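Local atomic coordinates of Glyco_hydro_cc domain-containing protein (Cryptococcus neoformans, PDB entry 6UBC), a protein that probably binds beta-1,3-glucan oligosaccharides, as a subgroup VII member of glycoside hydrolase family GH128. Residues I307-M313 against W336-H342. Sequence-based numbering, arbitrary orientation.
Sequences ILISPSM and WDITNLH
Ser310 and Asn340 join two neighbouring segments of the (beta/alpha)8-type barrel characteristic of GH128, just past strand 307-309 and within 339-345, which share a single backbone bridge. On the Leu308 side of this point, that bridge pairs Ile309 with Ile338: Leu308 O takes the N-H groups of both Asp337 and Ile338, and Ser310 N reaches Ile338 O at 2.9 Å. Asp337 secures the Leu308 end, its OD2 accepting an almost straight bond from Leu308 N (178°) on the anti side of the carboxylate, while OD1 pairs with Lys302. Beyond Ser310 N, side chains and waters take over the bridging. Ser310 CB sits over one face of the Trp336 indole, 3.6 Å from the centroid of the five-membered ring. Ser310 OG, placed between backbone N and carbonyl carbon (chi1 80°), accepts from Asn340 N at 2.9 Å and donates to Pro311 O. Asn340 can be followed outward: CB lies 3.3 Å from Ser310 OG and also packs on Ile309 CG2, CG lies near Ser312 CB, OD1 bonds to Thr369, and ND2 gives its N-H to Ser310 O at 2.9 Å, with that oxygen only 4° out of the amide plane. Water 3 links Asn340 O to Met313 N, and water 2 joins Met313 O to His342 N. Glu274 bonds to both His342 ND1 and Ser312 OG, through its carboxylate and backbone N respectively, and Ser312 CB lies 3.3 Å from the His342 imidazole centroid, directly over the ring.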
loop_
_atom_site.group_PDB
_atom_site.type_symbol
_atom_site.label_atom_id
_atom_site.label_comp_id
_atom_site.label_asym_id
_atom_site.label_seq_id
_atom_site.Cartn_x
_atom_site.Cartn_y
_atom_site.Cartn_z
ATOM N N ILE A 307 -3.324 -4.574 -13.387
ATOM C CA ILE A 307 -2.072 -3.861 -13.030
ATOM C C ILE A 307 -1.452 -4.544 -11.789
ATOM O O ILE A 307 -2.190 -4.694 -10.761
ATOM C CB ILE A 307 -2.345 -2.368 -12.808
ATOM C CG1 ILE A 307 -2.704 -1.654 -14.105
ATOM C CG2 ILE A 307 -1.171 -1.691 -12.175
ATOM C CD1 ILE A 307 -3.427 -0.359 -13.882
ATOM N N LEU A 308 -0.167 -4.931 -11.858
ATOM C CA LEU A 308 0.511 -5.673 -10.772
ATOM C C LEU A 308 1.348 -4.726 -9.917
ATOM O O LEU A 308 2.229 -4.020 -10.415
ATOM C CB LEU A 308 1.389 -6.762 -11.309
ATOM C CG LEU A 308 0.669 -7.754 -12.217
ATOM C CD1 LEU A 308 1.600 -8.913 -12.460
ATOM C CD2 LEU A 308 -0.646 -8.213 -11.604
ATOM N N ILE A 309 1.021 -4.699 -8.629
ATOM C CA ILE A 309 1.748 -3.894 -7.632
ATOM C C ILE A 309 2.598 -4.865 -6.794
ATOM O O ILE A 309 2.099 -5.862 -6.320
ATOM C CB ILE A 309 0.754 -3.071 -6.825
ATOM C CG1 ILE A 309 0.048 -2.088 -7.771
ATOM C CG2 ILE A 309 1.398 -2.362 -5.663
ATOM C CD1 ILE A 309 -1.463 -2.206 -7.713
ATOM N N SER A 310 3.852 -4.533 -6.574
ATOM C CA SER A 310 4.863 -5.451 -5.979
ATOM C C SER A 310 4.479 -5.738 -4.528
ATOM O O SER A 310 3.659 -5.028 -3.922
ATOM C CB SER A 310 6.240 -4.846 -6.049
ATOM O OG SER A 310 6.489 -3.895 -5.040
ATOM N N PRO A 311 5.113 -6.763 -3.905
ATOM C CA PRO A 311 5.073 -6.856 -2.448
ATOM C C PRO A 311 5.661 -5.598 -1.798
ATOM O O PRO A 311 6.478 -4.896 -2.397
ATOM C CB PRO A 311 5.958 -8.075 -2.088
ATOM C CG PRO A 311 6.028 -8.860 -3.415
ATOM C CD PRO A 311 6.033 -7.767 -4.489
ATOM N N SER A 312 5.238 -5.337 -0.567
ATOM C CA SER A 312 5.725 -4.218 0.254
ATOM C C SER A 312 6.860 -4.678 1.167
ATOM O O SER A 312 6.642 -5.606 1.919
ATOM C CB SER A 312 4.598 -3.642 1.098
ATOM O OG SER A 312 3.844 -4.675 1.752
ATOM N N MET A 313 7.937 -3.899 1.232
ATOM C CA MET A 313 9.046 -4.173 2.186
ATOM C C MET A 313 8.827 -3.430 3.523
ATOM O O MET A 313 8.840 -2.174 3.582
ATOM C CB MET A 313 10.405 -3.802 1.600
ATOM C CG MET A 313 10.748 -4.603 0.354
ATOM S SD MET A 313 10.804 -6.408 0.508
ATOM C CE MET A 313 9.123 -6.841 0.038
ATOM N N TRP A 336 6.624 -6.751 -11.815
ATOM C CA TRP A 336 5.506 -5.889 -11.419
ATOM C C TRP A 336 5.464 -4.654 -12.327
ATOM O O TRP A 336 6.520 -4.323 -12.961
ATOM C CB TRP A 336 5.613 -5.516 -9.957
ATOM C CG TRP A 336 6.867 -4.783 -9.573
ATOM C CD1 TRP A 336 7.032 -3.433 -9.589
ATOM C CD2 TRP A 336 8.036 -5.331 -8.969
ATOM N NE1 TRP A 336 8.238 -3.112 -9.073
ATOM C CE2 TRP A 336 8.870 -4.255 -8.650
ATOM C CE3 TRP A 336 8.450 -6.611 -8.635
ATOM C CZ2 TRP A 336 10.112 -4.441 -8.075
ATOM C CZ3 TRP A 336 9.695 -6.790 -8.069
ATOM C CH2 TRP A 336 10.522 -5.712 -7.818
ATOM N N ASP A 337 4.317 -3.976 -12.316
ATOM C CA ASP A 337 4.144 -2.685 -13.033
ATOM C C ASP A 337 4.508 -1.521 -12.111
ATOM O O ASP A 337 5.049 -0.523 -12.583
ATOM C CB ASP A 337 2.715 -2.573 -13.535
ATOM C CG ASP A 337 2.330 -3.665 -14.472
ATOM O OD1 ASP A 337 3.026 -3.808 -15.438
ATOM O OD2 ASP A 337 1.334 -4.334 -14.239
ATOM N N ILE A 338 4.139 -1.655 -10.832
ATOM C CA ILE A 338 4.161 -0.570 -9.809
ATOM C C ILE A 338 4.893 -1.064 -8.557
ATOM O O ILE A 338 4.544 -2.124 -8.064
ATOM C CB ILE A 338 2.745 -0.048 -9.530
ATOM C CG1 ILE A 338 2.176 0.651 -10.777
ATOM C CG2 ILE A 338 2.732 0.856 -8.311
ATOM C CD1 ILE A 338 0.757 1.014 -10.634
ATOM N N THR A 339 5.903 -0.309 -8.130
ATOM C CA THR A 339 6.735 -0.628 -6.950
ATOM C C THR A 339 5.926 -0.146 -5.735
ATOM O O THR A 339 5.477 0.999 -5.701
ATOM C CB THR A 339 8.121 0.004 -6.992
ATOM O OG1 THR A 339 8.708 -0.317 -8.254
ATOM C CG2 THR A 339 8.994 -0.507 -5.867
ATOM N N ASN A 340 5.758 -1.051 -4.780
ATOM C CA ASN A 340 4.919 -0.872 -3.585
ATOM C C ASN A 340 5.800 -0.439 -2.433
ATOM O O ASN A 340 6.686 -1.266 -2.041
ATOM C CB ASN A 340 4.252 -2.209 -3.252
ATOM C CG ASN A 340 3.271 -2.165 -2.103
ATOM O OD1 ASN A 340 3.189 -1.167 -1.403
ATOM N ND2 ASN A 340 2.539 -3.277 -1.902
ATOM N N LEU A 341 5.522 0.709 -1.820
ATOM C CA LEU A 341 6.252 1.161 -0.626
ATOM C C LEU A 341 5.314 1.191 0.590
ATOM O O LEU A 341 4.121 1.593 0.464
ATOM C CB LEU A 341 6.808 2.577 -0.837
ATOM C CG LEU A 341 8.164 2.655 -1.533
ATOM C CD1 LEU A 341 8.148 1.970 -2.874
ATOM C CD2 LEU A 341 8.626 4.137 -1.663
ATOM N N HIS A 342 5.926 0.942 1.743
ATOM C CA HIS A 342 5.403 1.265 3.090
ATOM C C HIS A 342 6.369 2.309 3.621
ATOM O O HIS A 342 7.577 2.034 3.706
ATOM C CB HIS A 342 5.358 -0.016 3.957
ATOM C CG HIS A 342 4.181 -0.852 3.612
ATOM N ND1 HIS A 342 3.880 -1.987 4.305
ATOM C CD2 HIS A 342 3.284 -0.714 2.628
ATOM C CE1 HIS A 342 2.835 -2.526 3.731
ATOM N NE2 HIS A 342 2.421 -1.780 2.678
HETATM O O HOH W 1 1.494 -4.943 0.334
HETATM O O HOH W 2 8.683 -0.289 1.543
HETATM O O HOH W 3 8.922 -1.813 -0.755
#